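Local coordinates for protein HP0420 homologue (Helicobacter felis, PDB 3LW3) that is of unknown function but adopts a hotdog fold, a fold shared with many thioesterases and dehydratases, and forms a two-chain assembly, at residues B[40-45]-B[61-66]; B[66-71]-B[126-131]. All coordinates share one frame; numbering follows the deposited sequence.

Following the chain from the N terminus, strand 37-42 is laid down first and helix 57-72 comes soon after. Interaction 1 (40-45 with 61-66) closes this short loop, with 15 residues between its segments. Interaction 2 (66-71 with 126-131) opens from the next turns of the same helix and closes a far longer excursion, 54 residues, most of them in strands 77-86, 96-105 and 109-118. The two are therefore in series, neither nested nor crossed, and share Phe66. Together they seat the helix in the antiparallel sheet that wraps it, fastening it to strands 37-42 and 121-132, with two strands, 96-105 and 109-118, between them, as expected of a hotdog fold.

Interaction 1: B[40-45]-B[61-66]; sequences VCLTPK and VGAASF
Val40 meets helix 57-72 with both of its methyl groups. Val40 CG1 approaches one side of the Phe66 ring obliquely, 3.8 Å from Phe66 CD2 and nearly as close to the neighbouring CE2. Val40 CG2 instead comes against the helix backbone, 3.6 Å from the carbonyl O of Ala63. The valine torsion explains this division: at chi1 -49° CG1 lies opposite the carbonyl carbon of Val40, and CG2 is left between that carbon and the backbone N. Phe66 meets it by holding its ring anti to the backbone N (chi1 -180°).

Further along the strand, the side chain of Leu42 leaves the backbone toward the helix, and its CB and CD2 both lie alongside the Ala63 methyl, Leu42 CB at 4.2 Å from Ala63 CB. Ala63 thus meets Val40 through its carbonyl oxygen and Leu42 through its methyl. Strand 40-42 and helix segment 61-66 run almost antiparallel, at 168°, with their axes 8.7 Å apart. Phe98 on the adjoining strand 96-105 packs against Val40 and Ala63 alike; His56 of the second subunit touches Phe66, and Val61 and Ser65 also pack against that subunit.

On another face of the helix, Ser65 OG donates to Val61 O at 2.9 Å from above the carbonyl plane, and that oxygen also accepts from Ser65 N.

All four touching residues are buried, and they meet through carbon-carbon contacts and one methyl against a carbonyl oxygen. The hold of the hotdog helix on strand 37-42 thus rests on shape and hydrophobic burial.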
loop_
_atom_site.group_PDB
_atom_site.type_symbol
_atom_site.label_atom_id
_atom_site.label_comp_id
_atom_site.label_asym_id
_atom_site.label_seq_id
_atom_site.Cartn_x
_atom_site.Cartn_y
_atom_site.Cartn_z
ATOM N N VAL B 40 -3.098 -12.251 6.707
ATOM C CA VAL B 40 -2.688 -12.591 5.344
ATOM C C VAL B 40 -1.203 -12.886 5.357
ATOM O O VAL B 40 -0.455 -12.417 6.265
ATOM C CB VAL B 40 -3.032 -11.469 4.336
ATOM C CG1 VAL B 40 -4.493 -11.012 4.498
ATOM C CG2 VAL B 40 -2.067 -10.289 4.450
ATOM N N CYS B 41 -0.735 -13.585 4.330
ATOM C CA CYS B 41 0.667 -13.940 4.240
ATOM C C CYS B 41 1.263 -13.520 2.888
ATOM O O CYS B 41 0.762 -13.899 1.822
ATOM C CB CYS B 41 0.856 -15.438 4.443
ATOM S SG CYS B 41 2.625 -15.872 4.454
ATOM N N LEU B 42 2.308 -12.709 2.946
ATOM C CA LEU B 42 3.015 -12.269 1.749
ATOM C C LEU B 42 4.328 -13.010 1.598
ATOM O O LEU B 42 5.189 -12.917 2.451
ATOM C CB LEU B 42 3.297 -10.774 1.818
ATOM C CG LEU B 42 4.197 -10.209 0.714
ATOM C CD1 LEU B 42 3.524 -10.291 -0.597
ATOM C CD2 LEU B 42 4.616 -8.781 1.024
ATOM N N THR B 43 4.452 -13.735 0.497
ATOM C CA THR B 43 5.733 -14.313 0.074
ATOM C C THR B 43 6.213 -13.536 -1.179
ATOM O O THR B 43 5.681 -13.707 -2.283
ATOM C CB THR B 43 5.595 -15.847 -0.082
ATOM O OG1 THR B 43 4.339 -16.169 -0.733
ATOM C CG2 THR B 43 5.529 -16.483 1.305
ATOM N N PRO B 44 7.127 -12.553 -0.964
ATOM C CA PRO B 44 7.340 -11.597 -2.060
ATOM C C PRO B 44 7.871 -12.250 -3.324
ATOM O O PRO B 44 8.683 -13.174 -3.215
ATOM C CB PRO B 44 8.373 -10.644 -1.484
ATOM C CG PRO B 44 8.112 -10.663 0.000
ATOM C CD PRO B 44 7.798 -12.112 0.272
ATOM N N LYS B 45 7.418 -11.749 -4.471
ATOM C CA LYS B 45 7.816 -12.240 -5.809
ATOM C C LYS B 45 8.746 -11.240 -6.490
ATOM O O LYS B 45 8.773 -10.041 -6.130
ATOM C CB LYS B 45 6.587 -12.462 -6.687
ATOM C CG LYS B 45 5.528 -13.450 -6.083
ATOM C CD LYS B 45 6.220 -14.709 -5.556
ATOM C CE LYS B 45 5.161 -15.737 -5.016
ATOM N NZ LYS B 45 4.232 -15.164 -3.953
ATOM N N VAL B 61 3.023 -2.368 2.262
ATOM C CA VAL B 61 1.843 -1.653 2.738
ATOM C C VAL B 61 0.561 -2.252 2.092
ATOM O O VAL B 61 -0.462 -2.312 2.733
ATOM C CB VAL B 61 2.006 -0.174 2.501
ATOM C CG1 VAL B 61 0.740 0.567 2.931
ATOM C CG2 VAL B 61 3.292 0.314 3.235
ATOM N N GLY B 62 0.630 -2.673 0.836
ATOM C CA GLY B 62 -0.518 -3.252 0.119
ATOM C C GLY B 62 -1.006 -4.499 0.859
ATOM O O GLY B 62 -2.192 -4.649 1.097
ATOM N N ALA B 63 -0.072 -5.366 1.284
ATOM C CA ALA B 63 -0.448 -6.568 2.048
ATOM C C ALA B 63 -1.115 -6.174 3.397
ATOM O O ALA B 63 -2.165 -6.723 3.776
ATOM C CB ALA B 63 0.777 -7.430 2.284
ATOM N N ALA B 64 -0.513 -5.197 4.093
ATOM C CA ALA B 64 -1.022 -4.725 5.387
ATOM C C ALA B 64 -2.432 -4.162 5.198
ATOM O O ALA B 64 -3.357 -4.433 5.987
ATOM C CB ALA B 64 -0.110 -3.677 5.945
ATOM N N SER B 65 -2.610 -3.407 4.124
ATOM C CA SER B 65 -3.901 -2.783 3.766
ATOM C C SER B 65 -5.025 -3.822 3.586
ATOM O O SER B 65 -6.125 -3.685 4.126
ATOM C CB SER B 65 -3.759 -1.925 2.480
ATOM O OG SER B 65 -2.924 -0.795 2.686
ATOM N N PHE B 66 -4.723 -4.865 2.828
ATOM C CA PHE B 66 -5.631 -5.959 2.629
ATOM C C PHE B 66 -5.971 -6.609 3.956
ATOM O O PHE B 66 -7.163 -6.801 4.239
ATOM C CB PHE B 66 -5.024 -6.941 1.644
ATOM C CG PHE B 66 -5.880 -8.133 1.342
ATOM C CD1 PHE B 66 -7.255 -8.020 1.112
ATOM C CD2 PHE B 66 -5.284 -9.375 1.187
ATOM C CE1 PHE B 66 -8.024 -9.146 0.808
ATOM C CE2 PHE B 66 -6.014 -10.493 0.860
ATOM C CZ PHE B 66 -7.412 -10.397 0.700
#

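Interaction 2: B[66-71]-B[126-131]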
loop_
_atom_site.group_PDB
_atom_site.type_symbol
_atom_site.label_atom_id
_atom_site.label_comp_id
_atom_site.label_asym_id
_atom_site.label_seq_id
_atom_site.Cartn_x
_atom_site.Cartn_y
_atom_site.Cartn_z
ATOM N N PHE B 66 -4.723 -4.865 2.828
ATOM C CA PHE B 66 -5.631 -5.959 2.629
ATOM C C PHE B 66 -5.971 -6.609 3.956
ATOM O O PHE B 66 -7.163 -6.801 4.239
ATOM C CB PHE B 66 -5.024 -6.941 1.644
ATOM C CG PHE B 66 -5.880 -8.133 1.342
ATOM C CD1 PHE B 66 -7.255 -8.020 1.112
ATOM C CD2 PHE B 66 -5.284 -9.375 1.187
ATOM C CE1 PHE B 66 -8.024 -9.146 0.808
ATOM C CE2 PHE B 66 -6.014 -10.493 0.860
ATOM C CZ PHE B 66 -7.412 -10.397 0.700
ATOM N N ALA B 67 -4.974 -6.948 4.784
ATOM C CA ALA B 67 -5.268 -7.504 6.150
ATOM C C ALA B 67 -6.260 -6.589 6.922
ATOM O O ALA B 67 -7.261 -7.062 7.502
ATOM C CB ALA B 67 -4.015 -7.662 7.015
ATOM N N ALA B 68 -5.935 -5.294 6.937
ATOM C CA ALA B 68 -6.752 -4.286 7.646
ATOM C C ALA B 68 -8.215 -4.339 7.155
ATOM O O ALA B 68 -9.134 -4.442 7.954
ATOM C CB ALA B 68 -6.159 -2.907 7.448
ATOM N N LEU B 69 -8.432 -4.297 5.840
ATOM C CA LEU B 69 -9.796 -4.361 5.267
ATOM C C LEU B 69 -10.493 -5.671 5.661
ATOM O O LEU B 69 -11.665 -5.661 6.001
ATOM C CB LEU B 69 -9.759 -4.148 3.756
ATOM C CG LEU B 69 -9.477 -2.689 3.381
ATOM C CD1 LEU B 69 -8.999 -2.438 1.896
ATOM C CD2 LEU B 69 -10.748 -1.881 3.671
ATOM N N CYS B 70 -9.772 -6.794 5.631
ATOM C CA CYS B 70 -10.363 -8.077 5.997
ATOM C C CYS B 70 -10.778 -8.195 7.477
ATOM O O CYS B 70 -11.741 -8.908 7.811
ATOM C CB CYS B 70 -9.420 -9.218 5.636
ATOM S SG CYS B 70 -9.178 -9.456 3.887
ATOM N N ALA B 71 -10.092 -7.499 8.361
ATOM C CA ALA B 71 -10.429 -7.533 9.780
ATOM C C ALA B 71 -11.821 -6.946 10.045
ATOM O O ALA B 71 -12.531 -7.425 10.937
ATOM C CB ALA B 71 -9.367 -6.724 10.608
ATOM N N GLY B 126 1.536 -0.840 11.759
ATOM C CA GLY B 126 0.781 0.289 11.272
ATOM C C GLY B 126 -0.612 0.395 11.817
ATOM O O GLY B 126 -1.156 -0.619 12.231
ATOM N N ASP B 127 -1.166 1.605 11.804
ATOM C CA ASP B 127 -2.593 1.841 12.081
ATOM C C ASP B 127 -3.287 2.360 10.819
ATOM O O ASP B 127 -2.772 3.280 10.158
ATOM C CB ASP B 127 -2.771 2.825 13.244
ATOM C CG ASP B 127 -2.283 2.238 14.552
ATOM O OD1 ASP B 127 -2.732 1.138 14.894
ATOM O OD2 ASP B 127 -1.399 2.818 15.225
ATOM N N PHE B 128 -4.416 1.759 10.470
ATOM C CA PHE B 128 -5.182 2.126 9.282
ATOM C C PHE B 128 -6.532 2.680 9.736
ATOM O O PHE B 128 -7.141 2.141 10.653
ATOM C CB PHE B 128 -5.426 0.903 8.394
ATOM C CG PHE B 128 -4.155 0.339 7.822
ATOM C CD1 PHE B 128 -3.780 0.642 6.535
ATOM C CD2 PHE B 128 -3.297 -0.428 8.632
ATOM C CE1 PHE B 128 -2.565 0.171 6.030
ATOM C CE2 PHE B 128 -2.104 -0.909 8.146
ATOM C CZ PHE B 128 -1.719 -0.577 6.851
ATOM N N GLU B 129 -7.003 3.720 9.082
ATOM C CA GLU B 129 -8.328 4.246 9.372
ATOM C C GLU B 129 -9.171 3.836 8.168
ATOM O O GLU B 129 -8.729 3.992 7.008
ATOM C CB GLU B 129 -8.316 5.763 9.533
ATOM C CG GLU B 129 -7.245 6.272 10.490
ATOM C CD GLU B 129 -7.473 5.880 11.931
ATOM O OE1 GLU B 129 -8.664 5.737 12.294
ATOM O OE2 GLU B 129 -6.463 5.715 12.703
ATOM N N ILE B 130 -10.364 3.293 8.438
ATOM C CA ILE B 130 -11.250 2.808 7.418
ATOM C C ILE B 130 -12.588 3.489 7.548
ATOM O O ILE B 130 -13.095 3.582 8.656
ATOM C CB ILE B 130 -11.416 1.258 7.461
ATOM C CG1 ILE B 130 -10.048 0.553 7.192
ATOM C CG2 ILE B 130 -12.536 0.840 6.518
ATOM C CD1 ILE B 130 -10.060 -0.943 7.456
ATOM N N LEU B 131 -13.122 4.003 6.436
ATOM C CA LEU B 131 -14.464 4.622 6.404
ATOM C C LEU B 131 -15.497 3.653 5.795
ATOM O O LEU B 131 -15.194 2.929 4.825
ATOM C CB LEU B 131 -14.466 5.923 5.593
ATOM C CG LEU B 131 -13.538 7.066 5.999
ATOM C CD1 LEU B 131 -13.804 8.293 5.136
ATOM C CD2 LEU B 131 -13.634 7.394 7.503
#
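Ala68 packs against both Phe128 and Ile130, and these two meetings form the tight part of the contact. The methyl group Ala68 CB presses on the base of the aromatic ring, 3.8 Å from Phe128 CG. It makes an off-centre CH-pi contact with that ring, 29° off the ring normal. The phenylalanine directs its ring away from its own carbonyl carbon (chi1 -65°), which carries the ring back along helix 57-72, where it also packs on Ala64 and Ser65 of the preceding turn. Val114 on strand 109-118 touches both Ala68 and Phe128.

Beside this pair, Ile130 reaches the helix with the end of its longer branch. The chain is extended beyond CG1, bringing Ile130 CD1 to 3.7 Å from the carbonyl O of Ala68. The approach of Ile130 CD1 to Ala68 CB is looser, at 4.4 Å. At the edge of the contact the Leu69 CD2 methyl reaches Ile130 CD1 at 4.0 Å, the two side chains crossing obliquely.

The opposite face of the strand is more open. Asp127, Glu129 and Leu131 alternate with the buried residues, are partly exposed and make no contact with helix segment 66-71. There the polar groups are held within the sheet: Asp127 OD1 forms a salt bridge with Arg113 NE, and Glu129 OE1 is hydrogen-bonded to Thr111 OG1.

The strand is thus two-faced, apolar toward the helix, with Asp127, Glu129 and the apolar Leu131 on its outer side, as expected where a curved hotdog sheet wraps a central helix. Helix segment 66-71 crosses strand segment 126-131 at -52°, with an axis separation of 9.4 Å, and is seated through aliphatic and aromatic carbon, so its attachment here appears chiefly hydrophobic.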